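Local structure of SM80.1 Vicilin (Solanum melongena, 5VF5) at residues Q59-P64 with A180-S185; S148-F153 with R171-Q176; F224-E229 with N249-G254; G254-Y259 with S390-G395. The protein probably serves as a seed storage protein, a 7S globulin of the vicilin family built from two cupin domains, and binds a copper ion. All coordinates share one frame; numbering follows the deposited sequence.

Contact 1. Residues Q59-P64 with A180-S185; sequences QSFMLP and AIIKAS
M62 and I181 meet obliquely on one face of an antiparallel strand pair, CG of M62 lying 3.9 Å from CG1 of I181. M62 sets CG anti to its own backbone N (chi1 -178°); the chain stays extended beyond CG, and the residue also packs on E137. A long unbranched chain suits a buried place that must be filled at a distance from the backbone. The face bearing F61 and I182 is looser. The F61 ring leads away from the pair and meets the ring of H110, while only the flank of I182, its CG1, comes near the ring edge. L63 and I182 cross at about a right angle, with their CD1 atoms 4.0 Å apart. Small A184 turns its methyl toward the first strand, CB 4.0 Å from CB of F61, where I189 of helix 186-192 also packs.

Backbone bonds fix the register. F61 and I182 form the hydrogen-bonded pair, F61 N to I182 O at 2.8 Å and I182 N to F61 O at 2.9 Å, and L63 N to A180 O continues the pattern. Just past strand 181-183 and just before strand 60-65, A184 N reaches Q59 O at 3.1 Å from above the carbonyl plane. On the other side of strand 60-65, toward strand 108-113, Q59 and S60 both face N113, a G1 beta bulge. Strand 181-183 is the outermost within the chain in this antiparallel sheet of the N-terminal cupin beta-barrel.

Contact 2. Residues S148-F153 with R171-Q176; sequences SFYRAF and RLFRQQ
Y150 lays its CB over the centre of the F173 ring, a CH-pi contact 3.6 Å from the ring centroid and 12° off the normal, and so joins the 3-10 turn 149-152 to the segment following helix 166-172 in the helical region that follows the first cupin barrel. The two rings are nearly parallel, planes at 18°, but slid so far that they barely overlap; CZ of F173 comes within 3.5 Å of CG of Y150, near the rim of the tyrosine face. Phenylalanine suits this buried place because it offers a flat apolar face to CB of Y150. The tyrosine ring is flanked on its other face by CE1 of F149.

Outside this apolar layer, S148 positions the tyrosine. Its OG accepts from Y150 N at 3.2 Å, an ST turn that starts the 3-10 segment, and is also hydrogen-bonded to S140 O; the same oxygen sits at the edge of the tyrosine ring, in its plane. At the solvent side R151, in the conformer described, runs past F173 in the opposite direction, its aliphatic CG near CB of F173. The arginine chain bends at chi3, bringing the guanidinium to the backbone carbonyl of F173. There R151 NH1 donates to F173 O at 3.1 Å, with the oxygen in the guanidinium plane but the nitrogen 35° out of the carbonyl plane.

Contact 3. Residues F224-E229 with N249-G254; sequences FGQFIE and NINQGG
F224-Q226 runs antiparallel to N249-N251, with G225 and I250 a non-hydrogen-bonded pair and Q226 and N249 a hydrogen-bonded one, joined by Q226 N to N249 O at 2.8 Å and N249 N to Q226 O at 2.9 Å. The bond from N251 N to F224 O, 2.9 Å, carries the pairing into the turn. In the Q226 conformer described, the amides of Q226 and N249 lie side by side, pointing the same way and nearly coplanar, and N249 ND2 gives a 3.0 Å bond to Q226 OE1 in the plane of both groups. The glutamine chain bends at chi2 (87°) to set its amide alongside that of N249. N249 is held at its other end too, as OD1 accepts from N336, and an amide suits a buried place that needs both a donor and an acceptor.

G225 fits where the strands run close: its CA is 3.0 Å from N249 O, too near for a CB on that side. N251 opens a type II turn closed by G254 N to N251 O at 2.8 Å, and G253 takes the positive phi of its third position. Against this turn the F224 ring brings CD1 to 3.6 Å from CA of G254. The ring also packs on F392 and A394 of strand 392-394, I250 rests on F337 of strand 337-344, and strand 225-230 lies between strands 243-250 and 220-222 in the sheet.

Contact 4. Residues G254-Y259 with S390-G395; sequences GMVLPY and SYFVAG. With ACT (acetate ion), chain C.
V256 and F392 make the tight, buried side of this strand pair. CG2 of the valine lies 3.6 Å from CE2 of F392, approaching the ring obliquely, and the beta-branched residue puts that methyl anti to its own backbone N, next to the phenylalanine and Y391 O. I250 and M248 add to the same apolar layer, where a large flat ring and a compact branched chain fill space well. On the other face, V393 is the hub: its CG2 touches CD2 of L257 at 3.6 Å and CG of M255 at 3.7 Å. L257 crosses it at about a right angle, whereas M255 runs alongside.

Toward G395 the packing thins. M255 bends at chi3 (-69°), and its sulfur comes no closer than 3.9 Å to A394 O and 4.0 Å to G395 CA; A394, an exposed residue, points away from the first strand. Backbone bonds continue through M255, V393 and L257: M255 N, 2.8 Å from V393 O, lies nearly in line with the C=O, though the bond is bent at the hydrogen, V393 N to M255 O is 3.0 Å, and L257 N binds Y391 O.

Farther along, Y259 donates OH to an acetate oxygen, OXT, at 2.7 Å; K351, R266 and N261 also bind this ion, probably from the crystallisation liquor. The late strand 392-394 thus returns, after helices 366-373 and 377-385, to pair antiparallel with strand 254-261 of the C-terminal cupin barrel.

Contacts 1 and 4 are counterparts in the two cupin halves: in each, a short late strand returns past helices to pair antiparallel with a barrel strand, and both rely on apolar packing, with an aromatic ring against valine in contact 4. They lie on opposite sides of the chain's centre. Contact 1 is the more buried. Contact 2, farther out and partly exposed, has no strand pairing; a CH-pi contact between slid, near-parallel rings and one arginine bond do the work, and Q176 packs on L63 and I182 of contact 1. Contact 3 adds an amide pair and a type II turn. It shares G254 with contact 4, and G253 O to G395 N, 2.8 Å, is probably a hydrogen bond.

Contact 1. Residues Q59-P64 with A180-S185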
loop_
_atom_site.group_PDB
_atom_site.type_symbol
_atom_site.label_atom_id
_atom_site.label_comp_id
_atom_site.label_asym_id
_atom_site.label_seq_id
_atom_site.Cartn_x
_atom_site.Cartn_y
_atom_site.Cartn_z
ATOM N N GLN A 59 7.544 18.772 11.161
ATOM C CA GLN A 59 7.975 20.121 10.678
ATOM C C GLN A 59 8.911 19.949 9.477
ATOM O O GLN A 59 10.041 20.447 9.470
ATOM C CB GLN A 59 8.625 20.940 11.799
ATOM C CG GLN A 59 7.692 21.197 12.954
ATOM C CD GLN A 59 8.337 21.902 14.134
ATOM O OE1 GLN A 59 9.568 21.952 14.274
ATOM N NE2 GLN A 59 7.494 22.401 15.024
ATOM N N SER A 60 8.420 19.229 8.467
ATOM C CA SER A 60 9.220 18.907 7.295
ATOM C C SER A 60 8.432 19.129 6.002
ATOM O O SER A 60 7.193 19.198 5.996
ATOM C CB SER A 60 9.739 17.479 7.400
ATOM O OG SER A 60 8.735 16.606 7.073
ATOM N N PHE A 61 9.178 19.274 4.912
ATOM C CA PHE A 61 8.650 19.647 3.594
ATOM C C PHE A 61 9.358 18.823 2.528
ATOM O O PHE A 61 10.575 18.854 2.448
ATOM C CB PHE A 61 8.896 21.133 3.352
ATOM C CG PHE A 61 8.497 21.633 1.989
ATOM C CD1 PHE A 61 7.170 21.858 1.692
ATOM C CD2 PHE A 61 9.437 21.906 1.031
ATOM C CE1 PHE A 61 6.818 22.319 0.471
ATOM C CE2 PHE A 61 9.073 22.400 -0.207
ATOM C CZ PHE A 61 7.763 22.625 -0.466
ATOM N N MET A 62 8.593 18.101 1.714
ATOM C CA MET A 62 9.116 17.388 0.544
ATOM C C MET A 62 8.959 18.267 -0.693
ATOM O O MET A 62 7.840 18.717 -1.007
ATOM C CB MET A 62 8.466 16.030 0.324
ATOM C CG MET A 62 9.077 15.296 -0.867
ATOM S SD MET A 62 8.334 13.688 -1.047
ATOM C CE MET A 62 9.431 12.968 -2.297
ATOM N N LEU A 63 10.050 18.469 -1.411
ATOM C CA LEU A 63 10.121 19.399 -2.521
ATOM C C LEU A 63 9.228 18.980 -3.702
ATOM O O LEU A 63 9.041 17.800 -3.948
ATOM C CB LEU A 63 11.550 19.462 -3.061
ATOM C CG LEU A 63 12.470 20.475 -2.442
ATOM C CD1 LEU A 63 12.443 20.602 -0.970
ATOM C CD2 LEU A 63 13.854 20.435 -3.004
ATOM N N PRO A 64 8.720 19.970 -4.465
ATOM C CA PRO A 64 7.934 19.685 -5.661
ATOM C C PRO A 64 8.575 18.721 -6.643
ATOM O O PRO A 64 9.766 18.883 -7.041
ATOM C CB PRO A 64 7.739 21.051 -6.276
ATOM C CG PRO A 64 7.704 21.998 -5.099
ATOM C CD PRO A 64 8.634 21.393 -4.083
ATOM N N ALA A 180 15.886 16.429 -0.634
ATOM C CA ALA A 180 14.501 16.397 -1.123
ATOM C C ALA A 180 13.444 16.590 -0.037
ATOM O O ALA A 180 12.293 16.874 -0.356
ATOM C CB ALA A 180 14.234 15.075 -1.825
ATOM N N ILE A 181 13.784 16.335 1.225
ATOM C CA ILE A 181 12.884 16.529 2.347
ATOM C C ILE A 181 13.637 17.279 3.427
ATOM O O ILE A 181 14.671 16.796 3.946
ATOM C CB ILE A 181 12.302 15.211 2.931
ATOM C CG1 ILE A 181 11.759 14.291 1.809
ATOM C CG2 ILE A 181 11.234 15.537 3.958
ATOM C CD1 ILE A 181 11.327 12.913 2.293
ATOM N N ILE A 182 13.163 18.482 3.726
ATOM C CA ILE A 182 13.922 19.455 4.494
ATOM C C ILE A 182 13.060 20.050 5.598
ATOM O O ILE A 182 11.815 19.835 5.666
ATOM C CB ILE A 182 14.489 20.557 3.559
ATOM C CG1 ILE A 182 13.382 21.382 2.917
ATOM C CG2 ILE A 182 15.465 19.989 2.555
ATOM C CD1 ILE A 182 13.879 22.597 2.146
ATOM N N LYS A 183 13.686 20.858 6.448
ATOM C CA LYS A 183 12.940 21.543 7.491
ATOM C C LYS A 183 11.958 22.548 6.905
ATOM O O LYS A 183 12.295 23.257 6.002
ATOM C CB LYS A 183 13.926 22.265 8.420
ATOM C CG LYS A 183 13.293 22.937 9.604
ATOM C CD LYS A 183 14.396 23.516 10.448
ATOM C CE LYS A 183 14.081 23.556 11.948
ATOM N NZ LYS A 183 15.270 23.510 12.743
ATOM N N ALA A 184 10.834 22.773 7.591
ATOM C CA ALA A 184 9.928 23.891 7.266
ATOM C C ALA A 184 9.629 24.753 8.517
ATOM O O ALA A 184 9.442 24.209 9.597
ATOM C CB ALA A 184 8.633 23.338 6.705
ATOM N N SER A 185 9.569 26.081 8.388
ATOM C CA SER A 185 9.242 26.919 9.552
ATOM C C SER A 185 7.755 26.897 9.862
ATOM O O SER A 185 6.936 26.539 9.016
ATOM C CB SER A 185 9.672 28.363 9.323
ATOM O OG SER A 185 8.743 29.010 8.461
#

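Contact 2. Residues S148-F153 with R171-Q176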
loop_
_atom_site.group_PDB
_atom_site.type_symbol
_atom_site.label_atom_id
_atom_site.label_comp_id
_atom_site.label_asym_id
_atom_site.label_seq_id
_atom_site.Cartn_x
_atom_site.Cartn_y
_atom_site.Cartn_z
ATOM N N SER A 148 17.663 19.218 -9.874
ATOM C CA SER A 148 16.490 19.630 -10.615
ATOM C C SER A 148 16.635 19.235 -12.057
ATOM O O SER A 148 17.694 19.434 -12.663
ATOM C CB SER A 148 16.312 21.150 -10.556
ATOM O OG SER A 148 15.232 21.579 -11.389
ATOM N N PHE A 149 15.567 18.738 -12.651
ATOM C CA PHE A 149 15.612 18.426 -14.091
ATOM C C PHE A 149 15.820 19.643 -14.974
ATOM O O PHE A 149 16.170 19.505 -16.129
ATOM C CB PHE A 149 14.442 17.555 -14.569
ATOM C CG PHE A 149 13.076 18.174 -14.381
ATOM C CD1 PHE A 149 12.685 19.342 -15.039
ATOM C CD2 PHE A 149 12.150 17.545 -13.602
ATOM C CE1 PHE A 149 11.412 19.861 -14.891
ATOM C CE2 PHE A 149 10.866 18.050 -13.460
ATOM C CZ PHE A 149 10.504 19.213 -14.118
ATOM N N TYR A 150 15.586 20.847 -14.451
ATOM C CA TYR A 150 15.876 22.036 -15.246
ATOM C C TYR A 150 17.359 22.119 -15.632
ATOM O O TYR A 150 17.689 22.714 -16.646
ATOM C CB TYR A 150 15.436 23.292 -14.576
ATOM C CG TYR A 150 13.917 23.555 -14.530
ATOM C CD1 TYR A 150 13.267 24.141 -15.570
ATOM C CD2 TYR A 150 13.179 23.204 -13.425
ATOM C CE1 TYR A 150 11.936 24.466 -15.502
ATOM C CE2 TYR A 150 11.829 23.511 -13.358
ATOM C CZ TYR A 150 11.227 24.101 -14.419
ATOM O OH TYR A 150 9.895 24.399 -14.286
ATOM N N ARG A 151 18.227 21.508 -14.843
ATOM C CA ARG A 151 19.662 21.524 -15.155
ATOM C C ARG A 151 20.041 20.686 -16.371
ATOM O O ARG A 151 21.172 20.798 -16.898
ATOM C CB ARG A 151 20.444 21.088 -13.939
ATOM C CG ARG A 151 20.345 22.109 -12.823
ATOM C CD ARG A 151 20.852 21.521 -11.526
ATOM N NE ARG A 151 22.226 21.019 -11.580
ATOM C CZ ARG A 151 23.247 21.661 -11.040
ATOM N NH1 ARG A 151 23.021 22.820 -10.448
ATOM N NH2 ARG A 151 24.484 21.158 -11.115
ATOM N N ALA A 152 19.100 19.893 -16.865
ATOM C CA ALA A 152 19.308 19.150 -18.105
ATOM C C ALA A 152 19.199 19.996 -19.365
ATOM O O ALA A 152 19.534 19.551 -20.461
ATOM C CB ALA A 152 18.303 17.997 -18.164
ATOM N N PHE A 153 18.672 21.207 -19.222
ATOM C CA PHE A 153 18.564 22.123 -20.354
ATOM C C PHE A 153 19.752 23.041 -20.477
ATOM O O PHE A 153 20.303 23.532 -19.476
ATOM C CB PHE A 153 17.259 22.932 -20.280
ATOM C CG PHE A 153 16.020 22.046 -20.309
ATOM C CD1 PHE A 153 15.689 21.361 -21.446
ATOM C CD2 PHE A 153 15.201 21.922 -19.205
ATOM C CE1 PHE A 153 14.572 20.545 -21.509
ATOM C CE2 PHE A 153 14.099 21.106 -19.251
ATOM C CZ PHE A 153 13.769 20.433 -20.400
ATOM N N ARG A 171 22.052 30.349 -11.788
ATOM C CA ARG A 171 22.225 30.509 -10.340
ATOM C C ARG A 171 21.026 30.008 -9.541
ATOM O O ARG A 171 21.203 29.362 -8.525
ATOM C CB ARG A 171 22.491 31.984 -9.973
ATOM C CG ARG A 171 23.080 32.179 -8.597
ATOM C CD ARG A 171 23.436 33.640 -8.296
ATOM N NE ARG A 171 22.429 34.279 -7.429
ATOM C CZ ARG A 171 22.364 34.181 -6.094
ATOM N NH1 ARG A 171 23.260 33.474 -5.398
ATOM N NH2 ARG A 171 21.380 34.795 -5.438
ATOM N N LEU A 172 19.807 30.281 -10.012
ATOM C CA LEU A 172 18.569 29.831 -9.361
ATOM C C LEU A 172 18.619 28.330 -9.148
ATOM O O LEU A 172 18.241 27.819 -8.098
ATOM C CB LEU A 172 17.348 30.198 -10.215
ATOM C CG LEU A 172 15.994 29.547 -9.859
ATOM C CD1 LEU A 172 15.494 30.092 -8.536
ATOM C CD2 LEU A 172 14.947 29.725 -10.948
ATOM N N PHE A 173 19.067 27.633 -10.173
ATOM C CA PHE A 173 19.056 26.178 -10.183
ATOM C C PHE A 173 20.278 25.544 -9.557
ATOM O O PHE A 173 20.414 24.346 -9.644
ATOM C CB PHE A 173 18.782 25.636 -11.581
ATOM C CG PHE A 173 17.384 25.918 -12.059
ATOM C CD1 PHE A 173 16.298 25.387 -11.399
ATOM C CD2 PHE A 173 17.162 26.723 -13.154
ATOM C CE1 PHE A 173 15.017 25.677 -11.829
ATOM C CE2 PHE A 173 15.902 26.977 -13.598
ATOM C CZ PHE A 173 14.813 26.484 -12.918
ATOM N N ARG A 174 21.116 26.356 -8.896
ATOM C CA ARG A 174 22.286 25.881 -8.103
ATOM C C ARG A 174 22.157 26.117 -6.599
ATOM O O ARG A 174 22.981 25.655 -5.833
ATOM C CB ARG A 174 23.601 26.606 -8.537
ATOM C CG ARG A 174 24.161 26.320 -9.906
ATOM C CD ARG A 174 25.624 26.788 -9.977
ATOM N NE ARG A 174 25.843 28.207 -9.639
ATOM C CZ ARG A 174 25.793 29.231 -10.500
ATOM N NH1 ARG A 174 25.499 29.039 -11.791
ATOM N NH2 ARG A 174 26.024 30.473 -10.062
ATOM N N GLN A 175 21.130 26.839 -6.151
ATOM C CA GLN A 175 21.072 27.262 -4.759
ATOM C C GLN A 175 20.714 26.137 -3.799
ATOM O O GLN A 175 21.183 26.129 -2.664
ATOM C CB GLN A 175 20.081 28.403 -4.568
ATOM C CG GLN A 175 20.444 29.655 -5.337
ATOM C CD GLN A 175 21.861 30.086 -5.045
ATOM O OE1 GLN A 175 22.172 30.447 -3.896
ATOM N NE2 GLN A 175 22.759 30.000 -6.060
ATOM N N GLN A 176 19.798 25.241 -4.212
ATOM C CA GLN A 176 19.328 24.170 -3.332
ATOM C C GLN A 176 20.318 23.035 -3.255
ATOM O O GLN A 176 20.602 22.398 -4.265
ATOM C CB GLN A 176 17.956 23.647 -3.824
ATOM C CG GLN A 176 17.327 22.579 -2.926
ATOM C CD GLN A 176 17.081 23.077 -1.536
ATOM O OE1 GLN A 176 17.944 22.976 -0.667
ATOM N NE2 GLN A 176 15.915 23.677 -1.323
#

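Contact 3. Residues F224-E229 with N249-G254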
loop_
_atom_site.group_PDB
_atom_site.type_symbol
_atom_site.label_atom_id
_atom_site.label_comp_id
_atom_site.label_asym_id
_atom_site.label_seq_id
_atom_site.Cartn_x
_atom_site.Cartn_y
_atom_site.Cartn_z
ATOM N N PHE A 224 -12.706 -10.291 17.217
ATOM C CA PHE A 224 -11.274 -10.508 17.020
ATOM C C PHE A 224 -10.659 -9.804 15.830
ATOM O O PHE A 224 -9.463 -9.934 15.632
ATOM C CB PHE A 224 -10.945 -11.999 16.976
ATOM C CG PHE A 224 -10.837 -12.588 18.346
ATOM C CD1 PHE A 224 -9.684 -12.362 19.093
ATOM C CD2 PHE A 224 -11.858 -13.306 18.873
ATOM C CE1 PHE A 224 -9.564 -12.862 20.391
ATOM C CE2 PHE A 224 -11.758 -13.820 20.170
ATOM C CZ PHE A 224 -10.606 -13.614 20.908
ATOM N N GLY A 225 -11.437 -9.048 15.065
ATOM C CA GLY A 225 -10.838 -8.302 13.964
ATOM C C GLY A 225 -11.818 -7.650 13.050
ATOM O O GLY A 225 -13.023 -7.816 13.209
ATOM N N GLN A 226 -11.283 -6.851 12.114
ATOM C CA GLN A 226 -12.083 -6.016 11.240
ATOM C C GLN A 226 -11.465 -6.000 9.834
ATOM O O GLN A 226 -10.235 -5.920 9.722
ATOM C CB GLN A 226 -12.096 -4.587 11.804
ATOM C CG GLN A 226 -12.632 -4.464 13.240
ATOM C CD GLN A 226 -11.558 -4.678 14.298
ATOM O OE1 GLN A 226 -10.449 -4.196 14.159
ATOM N NE2 GLN A 226 -11.888 -5.414 15.358
ATOM N N PHE A 227 -12.303 -6.029 8.807
ATOM C CA PHE A 227 -11.858 -5.810 7.437
ATOM C C PHE A 227 -12.760 -4.769 6.808
ATOM O O PHE A 227 -13.984 -4.931 6.823
ATOM C CB PHE A 227 -11.970 -7.105 6.651
ATOM C CG PHE A 227 -11.524 -6.977 5.244
ATOM C CD1 PHE A 227 -10.190 -7.168 4.913
ATOM C CD2 PHE A 227 -12.425 -6.701 4.232
ATOM C CE1 PHE A 227 -9.787 -7.035 3.594
ATOM C CE2 PHE A 227 -12.021 -6.567 2.920
ATOM C CZ PHE A 227 -10.686 -6.756 2.591
ATOM N N ILE A 228 -12.181 -3.731 6.215
ATOM C CA ILE A 228 -12.961 -2.893 5.310
ATOM C C ILE A 228 -12.127 -2.491 4.136
ATOM O O ILE A 228 -10.878 -2.484 4.213
ATOM C CB ILE A 228 -13.620 -1.714 5.964
ATOM C CG1 ILE A 228 -14.801 -1.147 5.096
ATOM C CG2 ILE A 228 -12.570 -0.664 6.284
ATOM C CD1 ILE A 228 -15.622 -0.055 5.763
ATOM N N GLU A 229 -12.813 -2.278 3.028
ATOM C CA GLU A 229 -12.160 -2.050 1.793
ATOM C C GLU A 229 -12.833 -0.971 0.993
ATOM O O GLU A 229 -14.058 -0.864 0.957
ATOM C CB GLU A 229 -12.217 -3.368 1.049
ATOM C CG GLU A 229 -11.781 -3.356 -0.356
ATOM C CD GLU A 229 -11.911 -4.721 -0.947
ATOM O OE1 GLU A 229 -10.964 -5.450 -0.789
ATOM O OE2 GLU A 229 -12.952 -5.035 -1.568
ATOM N N ASN A 249 -7.456 -5.348 10.462
ATOM C CA ASN A 249 -6.958 -5.350 11.806
ATOM C C ASN A 249 -7.343 -6.660 12.471
ATOM O O ASN A 249 -8.514 -7.054 12.440
ATOM C CB ASN A 249 -7.512 -4.181 12.621
ATOM C CG ASN A 249 -6.816 -4.057 13.976
ATOM O OD1 ASN A 249 -5.602 -3.905 14.050
ATOM N ND2 ASN A 249 -7.554 -4.238 15.030
ATOM N N ILE A 250 -6.342 -7.327 13.038
ATOM C CA ILE A 250 -6.553 -8.538 13.831
ATOM C C ILE A 250 -6.183 -8.171 15.278
ATOM O O ILE A 250 -5.034 -7.760 15.574
ATOM C CB ILE A 250 -5.706 -9.710 13.315
ATOM C CG1 ILE A 250 -5.977 -9.954 11.815
ATOM C CG2 ILE A 250 -6.006 -10.962 14.131
ATOM C CD1 ILE A 250 -5.168 -11.044 11.213
ATOM N N ASN A 251 -7.145 -8.324 16.172
ATOM C CA ASN A 251 -6.895 -7.993 17.554
ATOM C C ASN A 251 -5.866 -8.933 18.180
ATOM O O ASN A 251 -5.663 -10.061 17.715
ATOM C CB ASN A 251 -8.188 -8.063 18.326
ATOM C CG ASN A 251 -9.191 -6.999 17.942
ATOM O OD1 ASN A 251 -8.847 -5.920 17.500
ATOM N ND2 ASN A 251 -10.436 -7.271 18.210
ATOM N N GLN A 252 -5.193 -8.463 19.236
ATOM C CA GLN A 252 -4.176 -9.316 19.868
ATOM C C GLN A 252 -4.815 -10.619 20.266
ATOM O O GLN A 252 -5.975 -10.660 20.699
ATOM C CB GLN A 252 -3.503 -8.646 21.052
ATOM C CG GLN A 252 -4.350 -8.091 22.120
ATOM C CD GLN A 252 -3.457 -7.276 23.113
ATOM O OE1 GLN A 252 -2.584 -7.843 23.810
ATOM N NE2 GLN A 252 -3.631 -5.949 23.119
ATOM N N GLY A 253 -4.090 -11.703 20.035
ATOM C CA GLY A 253 -4.594 -13.034 20.307
ATOM C C GLY A 253 -5.599 -13.542 19.284
ATOM O O GLY A 253 -6.186 -14.613 19.489
ATOM N N GLY A 254 -5.783 -12.817 18.182
ATOM C CA GLY A 254 -6.718 -13.239 17.165
ATOM C C GLY A 254 -6.066 -13.813 15.944
ATOM O O GLY A 254 -4.834 -13.802 15.796
#

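Contact 4. Residues G254-Y259 with S390-G395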
loop_
_atom_site.group_PDB
_atom_site.type_symbol
_atom_site.label_atom_id
_atom_site.label_comp_id
_atom_site.label_asym_id
_atom_site.label_seq_id
_atom_site.Cartn_x
_atom_site.Cartn_y
_atom_site.Cartn_z
ATOM N N GLY A 254 -5.783 -12.817 18.182
ATOM C CA GLY A 254 -6.718 -13.239 17.165
ATOM C C GLY A 254 -6.066 -13.813 15.944
ATOM O O GLY A 254 -4.834 -13.802 15.796
ATOM N N MET A 255 -6.932 -14.289 15.048
ATOM C CA MET A 255 -6.520 -14.751 13.723
ATOM C C MET A 255 -7.626 -14.442 12.753
ATOM O O MET A 255 -8.778 -14.371 13.128
ATOM C CB MET A 255 -6.211 -16.243 13.690
ATOM C CG MET A 255 -7.411 -17.128 13.987
ATOM S SD MET A 255 -7.075 -18.908 13.976
ATOM C CE MET A 255 -6.760 -19.227 12.257
ATOM N N VAL A 256 -7.273 -14.241 11.488
ATOM C CA VAL A 256 -8.261 -14.241 10.419
ATOM C C VAL A 256 -8.419 -15.673 9.958
ATOM O O VAL A 256 -7.420 -16.397 9.755
ATOM C CB VAL A 256 -7.927 -13.263 9.268
ATOM C CG1 VAL A 256 -6.635 -13.581 8.533
ATOM C CG2 VAL A 256 -9.111 -13.199 8.297
ATOM N N LEU A 257 -9.651 -16.146 9.872
ATOM C CA LEU A 257 -9.889 -17.502 9.402
ATOM C C LEU A 257 -9.345 -17.664 7.964
ATOM O O LEU A 257 -9.351 -16.698 7.188
ATOM C CB LEU A 257 -11.376 -17.819 9.451
ATOM C CG LEU A 257 -11.898 -18.007 10.883
ATOM C CD1 LEU A 257 -13.396 -18.181 10.850
ATOM C CD2 LEU A 257 -11.294 -19.222 11.556
ATOM N N PRO A 258 -8.866 -18.872 7.611
ATOM C CA PRO A 258 -8.369 -19.051 6.261
ATOM C C PRO A 258 -9.378 -18.590 5.208
ATOM O O PRO A 258 -10.605 -18.850 5.319
ATOM C CB PRO A 258 -8.072 -20.543 6.190
ATOM C CG PRO A 258 -7.801 -20.955 7.629
ATOM C CD PRO A 258 -8.786 -20.111 8.406
ATOM N N TYR A 259 -8.871 -17.886 4.198
ATOM C CA TYR A 259 -9.725 -17.414 3.121
ATOM C C TYR A 259 -8.900 -17.293 1.857
ATOM O O TYR A 259 -7.665 -17.453 1.861
ATOM C CB TYR A 259 -10.300 -16.030 3.477
ATOM C CG TYR A 259 -9.253 -14.922 3.451
ATOM C CD1 TYR A 259 -8.467 -14.647 4.578
ATOM C CD2 TYR A 259 -9.012 -14.187 2.305
ATOM C CE1 TYR A 259 -7.489 -13.647 4.556
ATOM C CE2 TYR A 259 -8.024 -13.196 2.274
ATOM C CZ TYR A 259 -7.260 -12.941 3.393
ATOM O OH TYR A 259 -6.317 -11.928 3.394
ATOM N N SER A 390 -17.459 -16.081 12.858
ATOM C CA SER A 390 -17.017 -15.846 11.469
ATOM C C SER A 390 -15.904 -14.860 11.408
ATOM O O SER A 390 -15.748 -14.019 12.295
ATOM C CB SER A 390 -18.175 -15.335 10.596
ATOM O OG SER A 390 -19.196 -16.300 10.467
ATOM N N TYR A 391 -15.084 -15.037 10.357
ATOM C CA TYR A 391 -14.102 -14.050 9.871
ATOM C C TYR A 391 -12.849 -13.939 10.694
ATOM O O TYR A 391 -11.732 -14.222 10.188
ATOM C CB TYR A 391 -14.735 -12.656 9.692
ATOM C CG TYR A 391 -16.043 -12.692 8.950
ATOM C CD1 TYR A 391 -16.165 -13.356 7.755
ATOM C CD2 TYR A 391 -17.166 -12.105 9.483
ATOM C CE1 TYR A 391 -17.382 -13.426 7.086
ATOM C CE2 TYR A 391 -18.377 -12.149 8.819
ATOM C CZ TYR A 391 -18.489 -12.801 7.634
ATOM O OH TYR A 391 -19.694 -12.817 6.980
ATOM N N PHE A 392 -12.993 -13.600 11.977
ATOM C CA PHE A 392 -11.848 -13.536 12.894
ATOM C C PHE A 392 -12.214 -14.208 14.197
ATOM O O PHE A 392 -13.333 -14.029 14.699
ATOM C CB PHE A 392 -11.430 -12.108 13.186
ATOM C CG PHE A 392 -11.180 -11.258 11.965
ATOM C CD1 PHE A 392 -12.229 -10.589 11.343
ATOM C CD2 PHE A 392 -9.919 -11.072 11.479
ATOM C CE1 PHE A 392 -12.001 -9.784 10.228
ATOM C CE2 PHE A 392 -9.679 -10.260 10.378
ATOM C CZ PHE A 392 -10.714 -9.613 9.757
ATOM N N VAL A 393 -11.271 -15.000 14.717
ATOM C CA VAL A 393 -11.502 -15.780 15.931
ATOM C C VAL A 393 -10.240 -15.783 16.792
ATOM O O VAL A 393 -9.194 -15.295 16.367
ATOM C CB VAL A 393 -11.933 -17.230 15.593
ATOM C CG1 VAL A 393 -13.161 -17.269 14.729
ATOM C CG2 VAL A 393 -10.848 -18.025 14.925
ATOM N N ALA A 394 -10.325 -16.363 17.998
ATOM C CA ALA A 394 -9.135 -16.513 18.804
ATOM C C ALA A 394 -8.123 -17.406 18.082
ATOM O O ALA A 394 -8.461 -18.448 17.545
ATOM C CB ALA A 394 -9.485 -17.132 20.144
ATOM N N GLY A 395 -6.873 -16.995 18.121
ATOM C CA GLY A 395 -5.785 -17.782 17.562
ATOM C C GLY A 395 -5.391 -18.879 18.515
ATOM O O GLY A 395 -5.885 -18.921 19.652
HETATM C C ACT C . -6.768 -8.971 1.662
HETATM O O ACT C . -7.577 -8.176 1.092
HETATM O OXT ACT C . -6.781 -10.191 1.386
HETATM C CH3 ACT C . -5.784 -8.514 2.712
#